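Local coordinates for protein NADP-dependent 2-hydroxyacid dehydrogenase (Rhizobium etli, PDB 4XCV) that probably interconverts 2-hydroxy acids and 2-oxo acids, using NADPH as its nicotinamide cofactor, at residues V10-N15 and N291-H296; R21-A26 and S32-D37; Q239-I244 and S270-L275. All blocks are in the same frame, centred on the assembly; numbering follows the deposited sequence. Where two conformers were deposited one is given.

Interaction 1. Residues V10-N15 and N291-H296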
loop_
_atom_site.group_PDB
_atom_site.type_symbol
_atom_site.label_atom_id
_atom_site.label_comp_id
_atom_site.label_asym_id
_atom_site.label_seq_id
_atom_site.Cartn_x
_atom_site.Cartn_y
_atom_site.Cartn_z
ATOM N N VAL A 10 7.837 8.986 37.018
ATOM C CA VAL A 10 8.183 8.485 35.684
ATOM C C VAL A 10 9.360 7.528 35.822
ATOM O O VAL A 10 10.448 7.922 36.262
ATOM C CB VAL A 10 8.552 9.642 34.729
ATOM C CG1 VAL A 10 8.969 9.137 33.350
ATOM C CG2 VAL A 10 7.411 10.648 34.647
ATOM N N ASP A 11 9.118 6.266 35.460
ATOM C CA ASP A 11 10.171 5.238 35.471
ATOM C C ASP A 11 10.067 4.461 34.181
ATOM O O ASP A 11 9.363 3.426 34.115
ATOM C CB ASP A 11 10.023 4.290 36.649
ATOM C CG ASP A 11 11.113 3.219 36.700
ATOM O OD1 ASP A 11 12.074 3.181 35.888
ATOM O OD2 ASP A 11 11.009 2.360 37.588
ATOM N N ILE A 12 10.710 4.984 33.154
ATOM C CA ILE A 12 10.625 4.403 31.820
ATOM C C ILE A 12 12.040 4.188 31.269
ATOM O O ILE A 12 12.844 5.103 31.186
ATOM C CB ILE A 12 9.731 5.256 30.893
ATOM C CG1 ILE A 12 10.234 6.691 30.749
ATOM C CG2 ILE A 12 8.306 5.288 31.445
ATOM C CD1 ILE A 12 9.281 7.552 29.911
ATOM N N LYS A 13 12.329 2.946 30.924
ATOM C CA LYS A 13 13.658 2.569 30.449
ATOM C C LYS A 13 13.869 2.819 28.935
ATOM O O LYS A 13 14.199 1.891 28.171
ATOM C CB LYS A 13 13.934 1.106 30.823
ATOM C CG LYS A 13 13.678 0.745 32.291
ATOM C CD LYS A 13 14.501 1.576 33.273
ATOM C CE LYS A 13 14.792 0.797 34.567
ATOM N NZ LYS A 13 13.652 0.851 35.545
ATOM N N PHE A 14 13.729 4.073 28.517
ATOM C CA PHE A 14 14.001 4.533 27.141
ATOM C C PHE A 14 15.302 5.319 27.164
ATOM O O PHE A 14 15.918 5.438 28.232
ATOM C CB PHE A 14 12.905 5.499 26.665
ATOM C CG PHE A 14 11.502 4.947 26.741
ATOM C CD1 PHE A 14 11.252 3.578 26.782
ATOM C CD2 PHE A 14 10.417 5.821 26.730
ATOM C CE1 PHE A 14 9.948 3.106 26.857
ATOM C CE2 PHE A 14 9.119 5.341 26.783
ATOM C CZ PHE A 14 8.890 3.985 26.853
ATOM N N ASN A 15 15.707 5.909 26.040
ATOM C CA ASN A 15 16.905 6.786 26.065
ATOM C C ASN A 15 16.758 7.765 27.204
ATOM O O ASN A 15 15.832 8.592 27.199
ATOM C CB ASN A 15 17.147 7.563 24.766
ATOM C CG ASN A 15 18.533 8.225 24.731
ATOM O OD1 ASN A 15 18.729 9.283 25.299
ATOM N ND2 ASN A 15 19.481 7.604 24.063
ATOM N N ASN A 291 6.999 12.717 22.447
ATOM C CA ASN A 291 6.057 13.498 23.245
ATOM C C ASN A 291 4.675 12.915 23.326
ATOM O O ASN A 291 3.893 13.309 24.195
ATOM C CB ASN A 291 5.888 14.883 22.662
ATOM C CG ASN A 291 7.113 15.725 22.835
ATOM O OD1 ASN A 291 7.288 16.314 23.869
ATOM N ND2 ASN A 291 7.953 15.802 21.820
ATOM N N ALA A 292 4.331 12.036 22.382
ATOM C CA ALA A 292 3.005 11.525 22.303
ATOM C C ALA A 292 2.576 10.779 23.563
ATOM O O ALA A 292 1.436 10.910 24.026
ATOM C CB ALA A 292 2.855 10.577 21.098
ATOM N N LEU A 293 3.479 10.009 24.170
ATOM C CA LEU A 293 3.170 9.307 25.435
ATOM C C LEU A 293 2.741 10.305 26.532
ATOM O O LEU A 293 1.803 10.095 27.256
ATOM C CB LEU A 293 4.404 8.486 25.928
ATOM C CG LEU A 293 4.333 7.829 27.291
ATOM C CD1 LEU A 293 3.174 6.842 27.367
ATOM C CD2 LEU A 293 5.683 7.161 27.548
ATOM N N PHE A 294 3.498 11.399 26.641
ATOM C CA PHE A 294 3.266 12.371 27.688
ATOM C C PHE A 294 2.005 13.148 27.423
ATOM O O PHE A 294 1.251 13.384 28.340
ATOM C CB PHE A 294 4.519 13.256 27.843
ATOM C CG PHE A 294 5.675 12.459 28.285
ATOM C CD1 PHE A 294 5.843 12.215 29.620
ATOM C CD2 PHE A 294 6.491 11.796 27.380
ATOM C CE1 PHE A 294 6.826 11.386 30.070
ATOM C CE2 PHE A 294 7.481 10.952 27.830
ATOM C CZ PHE A 294 7.644 10.775 29.194
ATOM N N ARG A 295 1.727 13.504 26.176
ATOM C CA ARG A 295 0.449 14.123 25.888
ATOM C C ARG A 295 -0.743 13.228 26.250
ATOM O O ARG A 295 -1.755 13.689 26.790
ATOM C CB ARG A 295 0.351 14.504 24.406
ATOM C CG ARG A 295 1.335 15.534 23.925
ATOM C CD ARG A 295 1.284 16.846 24.680
ATOM N NE ARG A 295 2.125 16.820 25.886
ATOM C CZ ARG A 295 3.447 16.897 25.921
ATOM N NH1 ARG A 295 4.079 16.886 27.105
ATOM N NH2 ARG A 295 4.168 17.022 24.793
ATOM N N HIS A 296 -0.589 11.937 25.980
ATOM C CA HIS A 296 -1.636 10.949 26.329
ATOM C C HIS A 296 -1.878 10.874 27.841
ATOM O O HIS A 296 -3.018 10.886 28.324
ATOM C CB HIS A 296 -1.196 9.582 25.736
ATOM C CG HIS A 296 -1.704 8.388 26.473
ATOM N ND1 HIS A 296 -2.966 7.879 26.316
ATOM C CD2 HIS A 296 -1.079 7.585 27.370
ATOM C CE1 HIS A 296 -3.101 6.804 27.077
ATOM N NE2 HIS A 296 -1.974 6.622 27.745
#

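Interaction 2. Residues R21-A26 and S32-D37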
loop_
_atom_site.group_PDB
_atom_site.type_symbol
_atom_site.label_atom_id
_atom_site.label_comp_id
_atom_site.label_asym_id
_atom_site.label_seq_id
_atom_site.Cartn_x
_atom_site.Cartn_y
_atom_site.Cartn_z
ATOM N N ARG A 21 14.729 15.303 28.226
ATOM C CA ARG A 21 14.329 16.424 27.405
ATOM C C ARG A 21 12.837 16.608 27.325
ATOM O O ARG A 21 12.337 17.722 27.520
ATOM C CB ARG A 21 14.896 16.284 25.974
ATOM C CG ARG A 21 14.638 17.511 25.093
ATOM C CD ARG A 21 15.253 17.395 23.712
ATOM N NE ARG A 21 16.682 17.230 23.859
ATOM C CZ ARG A 21 17.319 16.102 23.589
ATOM N NH1 ARG A 21 16.638 15.059 23.144
ATOM N NH2 ARG A 21 18.625 16.027 23.777
ATOM N N VAL A 22 12.080 15.547 27.056
ATOM C CA VAL A 22 10.615 15.656 27.024
ATOM C C VAL A 22 10.082 16.125 28.340
ATOM O O VAL A 22 9.171 16.933 28.406
ATOM C CB VAL A 22 9.904 14.311 26.674
ATOM C CG1 VAL A 22 8.385 14.496 26.600
ATOM C CG2 VAL A 22 10.422 13.757 25.375
ATOM N N LEU A 23 10.655 15.621 29.428
ATOM C CA LEU A 23 10.115 15.992 30.710
ATOM C C LEU A 23 10.271 17.462 31.037
ATOM O O LEU A 23 9.606 17.966 31.934
ATOM C CB LEU A 23 10.685 15.130 31.827
ATOM C CG LEU A 23 10.215 13.685 31.813
ATOM C CD1 LEU A 23 10.954 12.957 32.911
ATOM C CD2 LEU A 23 8.703 13.582 31.959
ATOM N N LYS A 24 11.154 18.200 30.352
ATOM C CA LYS A 24 11.296 19.658 30.531
ATOM C C LYS A 24 9.997 20.377 30.285
ATOM O O LYS A 24 9.778 21.426 30.854
ATOM C CB LYS A 24 12.300 20.283 29.551
ATOM C CG LYS A 24 13.747 19.892 29.742
ATOM C CD LYS A 24 14.608 20.553 28.679
ATOM C CE LYS A 24 16.026 20.050 28.789
ATOM N NZ LYS A 24 16.703 20.659 29.965
ATOM N N THR A 25 9.164 19.845 29.392
ATOM C CA THR A 25 7.929 20.544 29.002
ATOM C C THR A 25 6.649 19.776 29.356
ATOM O O THR A 25 5.542 20.250 29.059
ATOM C CB THR A 25 7.910 20.883 27.507
ATOM O OG1 THR A 25 8.074 19.732 26.683
ATOM C CG2 THR A 25 9.023 21.925 27.209
ATOM N N ALA A 26 6.792 18.633 29.987
ATOM C CA ALA A 26 5.645 17.799 30.312
ATOM C C ALA A 26 5.107 18.115 31.698
ATOM O O ALA A 26 5.812 18.541 32.628
ATOM C CB ALA A 26 6.008 16.332 30.278
ATOM N N SER A 32 7.510 16.338 37.383
ATOM C CA SER A 32 7.724 14.908 37.344
ATOM C C SER A 32 8.853 14.511 38.245
ATOM O O SER A 32 9.739 15.313 38.606
ATOM C CB SER A 32 7.989 14.419 35.917
ATOM O OG SER A 32 9.039 15.130 35.324
ATOM N N ILE A 33 8.850 13.227 38.583
ATOM C CA ILE A 33 9.926 12.556 39.344
ATOM C C ILE A 33 10.526 11.513 38.406
ATOM O O ILE A 33 9.913 10.450 38.169
ATOM C CB ILE A 33 9.425 11.861 40.613
ATOM C CG1 ILE A 33 8.720 12.856 41.506
ATOM C CG2 ILE A 33 10.619 11.243 41.358
ATOM C CD1 ILE A 33 8.131 12.279 42.771
ATOM N N ASN A 34 11.688 11.806 37.841
ATOM C CA ASN A 34 12.325 10.890 36.921
ATOM C C ASN A 34 13.180 9.914 37.736
ATOM O O ASN A 34 14.214 10.304 38.283
ATOM C CB ASN A 34 13.158 11.647 35.908
ATOM C CG ASN A 34 13.783 10.739 34.884
ATOM O OD1 ASN A 34 13.676 9.515 34.960
ATOM N ND2 ASN A 34 14.425 11.358 33.891
ATOM N N LEU A 35 12.766 8.652 37.814
ATOM C CA LEU A 35 13.503 7.657 38.603
ATOM C C LEU A 35 14.881 7.340 38.019
ATOM O O LEU A 35 15.705 6.717 38.744
ATOM C CB LEU A 35 12.699 6.379 38.766
ATOM C CG LEU A 35 11.757 6.405 39.979
ATOM C CD1 LEU A 35 11.101 5.068 40.232
ATOM C CD2 LEU A 35 12.501 6.765 41.254
ATOM N N ALA A 36 15.189 7.760 36.787
ATOM C CA ALA A 36 16.567 7.598 36.264
ATOM C C ALA A 36 17.576 8.545 36.918
ATOM O O ALA A 36 18.807 8.351 36.811
ATOM C CB ALA A 36 16.581 7.797 34.757
ATOM N N ASP A 37 17.102 9.572 37.583
ATOM C CA ASP A 37 17.960 10.591 38.177
ATOM C C ASP A 37 18.425 10.079 39.538
ATOM O O ASP A 37 17.589 9.841 40.410
ATOM C CB ASP A 37 17.148 11.883 38.361
ATOM C CG ASP A 37 17.979 13.060 38.849
ATOM O OD1 ASP A 37 19.079 12.858 39.378
ATOM O OD2 ASP A 37 17.444 14.197 38.779
HETATM O O HOH W 1 7.990 17.105 33.876
#

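Interaction 3. Residues Q239-I244 and S270-L275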
loop_
_atom_site.group_PDB
_atom_site.type_symbol
_atom_site.label_atom_id
_atom_site.label_comp_id
_atom_site.label_asym_id
_atom_site.label_seq_id
_atom_site.Cartn_x
_atom_site.Cartn_y
_atom_site.Cartn_z
ATOM N N GLN A 239 5.128 -15.457 18.139
ATOM C CA GLN A 239 5.523 -16.351 17.034
ATOM C C GLN A 239 6.679 -17.255 17.424
ATOM O O GLN A 239 7.478 -16.964 18.315
ATOM C CB GLN A 239 5.864 -15.571 15.766
ATOM C CG GLN A 239 7.176 -14.850 15.847
ATOM C CD GLN A 239 7.279 -13.576 15.017
ATOM O OE1 GLN A 239 6.262 -13.038 14.573
ATOM N NE2 GLN A 239 8.485 -13.054 14.871
ATOM N N ILE A 240 6.777 -18.367 16.697
ATOM C CA ILE A 240 7.917 -19.263 16.803
ATOM C C ILE A 240 8.720 -19.111 15.506
ATOM O O ILE A 240 8.364 -19.641 14.455
ATOM C CB ILE A 240 7.460 -20.731 17.007
ATOM C CG1 ILE A 240 6.552 -20.873 18.228
ATOM C CG2 ILE A 240 8.677 -21.660 17.075
ATOM C CD1 ILE A 240 7.200 -20.559 19.557
ATOM N N GLU A 241 9.805 -18.341 15.574
ATOM C CA GLU A 241 10.538 -18.011 14.367
ATOM C C GLU A 241 11.132 -19.195 13.634
ATOM O O GLU A 241 11.169 -19.226 12.388
ATOM C CB GLU A 241 11.626 -16.996 14.668
ATOM C CG GLU A 241 10.983 -15.669 14.893
ATOM C CD GLU A 241 11.884 -14.614 15.503
ATOM O OE1 GLU A 241 13.137 -14.694 15.507
ATOM O OE2 GLU A 241 11.246 -13.662 15.997
ATOM N N THR A 242 11.624 -20.188 14.370
ATOM C CA THR A 242 12.158 -21.354 13.689
ATOM C C THR A 242 11.080 -22.056 12.852
ATOM O O THR A 242 11.381 -22.683 11.820
ATOM C CB THR A 242 12.905 -22.259 14.652
ATOM O OG1 THR A 242 13.706 -23.176 13.887
ATOM C CG2 THR A 242 11.948 -22.972 15.560
ATOM N N ASP A 243 9.816 -21.944 13.264
ATOM C CA ASP A 243 8.732 -22.528 12.505
ATOM C C ASP A 243 8.396 -21.677 11.285
ATOM O O ASP A 243 7.979 -22.220 10.268
ATOM C CB ASP A 243 7.465 -22.698 13.344
ATOM C CG ASP A 243 7.584 -23.735 14.444
ATOM O OD1 ASP A 243 8.627 -24.452 14.548
ATOM O OD2 ASP A 243 6.585 -23.855 15.217
ATOM N N ILE A 244 8.545 -20.356 11.386
ATOM C CA ILE A 244 8.399 -19.498 10.202
ATOM C C ILE A 244 9.458 -19.910 9.169
ATOM O O ILE A 244 9.163 -20.100 8.019
ATOM C CB ILE A 244 8.526 -18.005 10.534
ATOM C CG1 ILE A 244 7.475 -17.563 11.553
ATOM C CG2 ILE A 244 8.486 -17.207 9.239
ATOM C CD1 ILE A 244 7.762 -16.209 12.111
ATOM N N SER A 270 20.085 -14.682 12.251
ATOM C CA SER A 270 18.769 -15.237 11.960
ATOM C C SER A 270 18.641 -15.606 10.485
ATOM O O SER A 270 18.984 -14.797 9.599
ATOM C CB SER A 270 17.684 -14.257 12.317
ATOM O OG SER A 270 16.428 -14.779 11.888
ATOM N N PRO A 271 18.043 -16.756 10.181
ATOM C CA PRO A 271 17.787 -17.080 8.775
ATOM C C PRO A 271 16.751 -16.167 8.138
ATOM O O PRO A 271 16.628 -16.115 6.899
ATOM C CB PRO A 271 17.256 -18.533 8.837
ATOM C CG PRO A 271 17.763 -19.086 10.118
ATOM C CD PRO A 271 17.768 -17.897 11.072
ATOM N N LEU A 272 15.968 -15.479 8.961
ATOM C CA LEU A 272 14.902 -14.631 8.400
ATOM C C LEU A 272 15.418 -13.549 7.468
ATOM O O LEU A 272 14.718 -13.169 6.510
ATOM C CB LEU A 272 14.082 -14.010 9.532
ATOM C CG LEU A 272 13.263 -14.959 10.408
ATOM C CD1 LEU A 272 12.719 -14.228 11.612
ATOM C CD2 LEU A 272 12.160 -15.624 9.589
ATOM N N TRP A 273 16.568 -12.952 7.790
ATOM C CA TRP A 273 17.049 -11.855 6.994
ATOM C C TRP A 273 17.129 -12.119 5.509
ATOM O O TRP A 273 16.799 -11.253 4.704
ATOM C CB TRP A 273 18.422 -11.396 7.467
ATOM C CG TRP A 273 18.541 -10.879 8.866
ATOM C CD1 TRP A 273 19.048 -11.548 9.951
ATOM C CD2 TRP A 273 18.283 -9.562 9.313
ATOM N NE1 TRP A 273 19.075 -10.744 11.034
ATOM C CE2 TRP A 273 18.593 -9.509 10.677
ATOM C CE3 TRP A 273 17.772 -8.417 8.699
ATOM C CZ2 TRP A 273 18.459 -8.342 11.430
ATOM C CZ3 TRP A 273 17.624 -7.274 9.453
ATOM C CH2 TRP A 273 17.959 -7.254 10.803
ATOM N N GLU A 274 17.565 -13.315 5.117
ATOM C CA GLU A 274 17.829 -13.613 3.728
ATOM C C GLU A 274 16.833 -14.602 3.144
ATOM O O GLU A 274 17.026 -15.061 2.029
ATOM C CB GLU A 274 19.273 -14.104 3.566
ATOM C CG GLU A 274 20.311 -13.006 3.814
ATOM C CD GLU A 274 21.699 -13.387 3.343
ATOM O OE1 GLU A 274 21.906 -13.590 2.133
ATOM O OE2 GLU A 274 22.621 -13.465 4.168
ATOM N N LEU A 275 15.774 -14.923 3.857
ATOM C CA LEU A 275 14.762 -15.863 3.381
ATOM C C LEU A 275 13.956 -15.239 2.241
ATOM O O LEU A 275 13.549 -14.102 2.347
ATOM C CB LEU A 275 13.863 -16.145 4.569
ATOM C CG LEU A 275 13.013 -17.379 4.663
ATOM C CD1 LEU A 275 13.774 -18.653 4.367
ATOM C CD2 LEU A 275 12.550 -17.349 6.102
HETATM O O HOH W 2 15.167 -15.918 14.019
#

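Interaction 1. Residues V10-N15 and N291-H296
Ile12 and Phe294 approach from opposite directions, methyl to ring edge, where the C-terminal helix 292-305 folds back over the five-stranded parallel sheet of the first domain, whose flavodoxin-like strand order is that of the substrate-binding domain of D-2-hydroxyacid dehydrogenases. Ile12 ends strand 8-12 with CG1 between its backbone N and carbonyl carbon (chi1 59°) and the chain then extended, which pushes CD1 out toward the helix. The methyl stops near the plane of the Phe294 ring, at its rim, with Ile12 CD1 3.7 Å from Phe294 CZ. The first bond of the Phe294 side chain runs past segment 10-15 rather than at it, but with CG beside the backbone N (chi1 -64°) the far end of the ring comes nearer. Val22, Leu23 and Leu52 pack round the same ring.

Leu293, one residue earlier, supplies a second apolar touch. Its CD2 approaches the edge of the Phe14 ring, 4.0 Å from Phe14 CE2, and also reaches Ile12 CD1 at 4.3 Å. The Phe14 ring is held from its own segment as well: Ile12 CB sits over the ring centre, 4.1 Å above its plane. Trp54 meets this ring too, with the planes at about 50°.

No hydrogen bond crosses between 10-15 and 291-296; the join is purely apolar. The charged side chains of 10-15 pair with each other away from the helix. Lys13, centre of an inverse gamma turn, sends its amine back to Asp11 and also to the carbonyl of Lys55; the salt bridge brings Lys13 NZ to 2.8 Å from Asp11 OD1, on its syn lone pair.

Interaction 2. Residues R21-A26 and S32-D37
Leu23 and Ser32 meet in two unlike ways at once: the serine hydroxyl rests against the leucine methyls, and the same hydroxyl reaches the leucine backbone through a single water. That water accepts from Ser32 OG at 2.7 Å. It gives one hydrogen to Leu23 O at 2.7 Å and the other to Ala26 O at 2.9 Å. No direct hydrogen bond joins 21-26 to 32-37, so the water is the polar link between the two segments.

The contact lies within a beta-alpha-beta unit, strand 8-12, helix 16-23 and strand 32-34, and ties the last part of the helix and the chain just after it to the edge strand of the sheet. Ser32 OG stands between its own backbone N and carbonyl carbon (chi1 54°), the crowded position, and from there faces the leucine fork, 3.7 Å from Leu23 CD2 and 3.8 Å from Leu23 CD1. Two residues along the strand, Asn34 crosses Leu23 at about a right angle, and Leu23 CD1 lies 3.9 Å from Asn34 CB, with the amide nitrogen similarly near. Phe294 of helix 292-305 packs on Leu23 as well.

The amide of Asn34 is held by its own chain. Asn34 OD1 accepts from Ala36 N at 3.0 Å, closing an Asx turn, with the N-H coming from above the carbonyl plane, 52° out of it; the same residues begin a type I turn, Asn34 to Asp37. Both hydrogens of the water and the hydroxyl hydrogen of Ser32 are thus committed, which probably fixes the orientation of the water, satisfying the carbonyls of Leu23 and Ala26 while the Leu23 side chain supplies the apolar half of the contact.

Interaction 3. Residues Q239-I244 and S270-L275
Glu241 OE2 is gripped by two N-H groups, the side-chain NE2 of Gln239 and the backbone N of Glu262, while the other end of the same carboxylate lies against Leu272. The bond from Gln239 NE2 to Glu241 OE2 is 3.0 Å long; it leaves close to the glutamine amide plane and arrives on the anti side of the oxygen, 23° out of the carboxylate plane. Gln239 is itself tied down through Asn232 and the carbonyl of Val260.

Glu241 opens helix 241-250, and Leu272 belongs to the loop between the last two strands of the seven-stranded parallel sheet, part of the Rossmann-type NAD-binding domain. The two methyls of Leu272 divide between Glu241 and Ile244, on the first turn of the helix. Its CD1 lies 3.9 Å from Glu241 OE1, beside the extended glutamate chain, and its CD2 lies 4.0 Å from Ile244 CG2; both side chains cross Leu272 at about a right angle. Leu258 of strand 255-258 packs against both Leu272 and Ile244.

A water completes the link, donating to Glu241 OE1 at 2.8 Å and lying 2.7 Å from Ser270 OG. Ser270 OG in turn accepts from Leu272 N at 3.0 Å, an ST turn. From the second subunit, Arg128 donates to Ser270 O and forms a salt bridge with Glu274.

A leucine in place of Glu241 would probably leave the Gln239 amide and the Glu262 N-H without their shared acceptor, and the water at Ser270 without its carboxylate. With OE2 held by two N-H groups and OE1 by water, the carboxylate is probably kept from turning, and the side of the glutamate, CG to OE1, offers Leu272 CD1 a steady surface.

Interactions 1 and 2 form one continuous patch of the first domain, their centres about 9 Å apart. Strands 8-12 and 32-34 pair through a probable hydrogen bond from Val10 N to Ile33 O (2.8 Å), and Phe294 CE1 packs on Leu23 CD2 at 3.5 Å, so helix 292-305 bears on both contacts. Interaction 3 belongs to the other, nucleotide-binding domain; its centre lies about 32 Å from that of interaction 1 and about 39 Å from that of interaction 2. Interactions 1 and 3 stand off the cofactor: a bound NADPH is about 12 Å from the side chain of Leu293 and about 12 Å from that of Glu241.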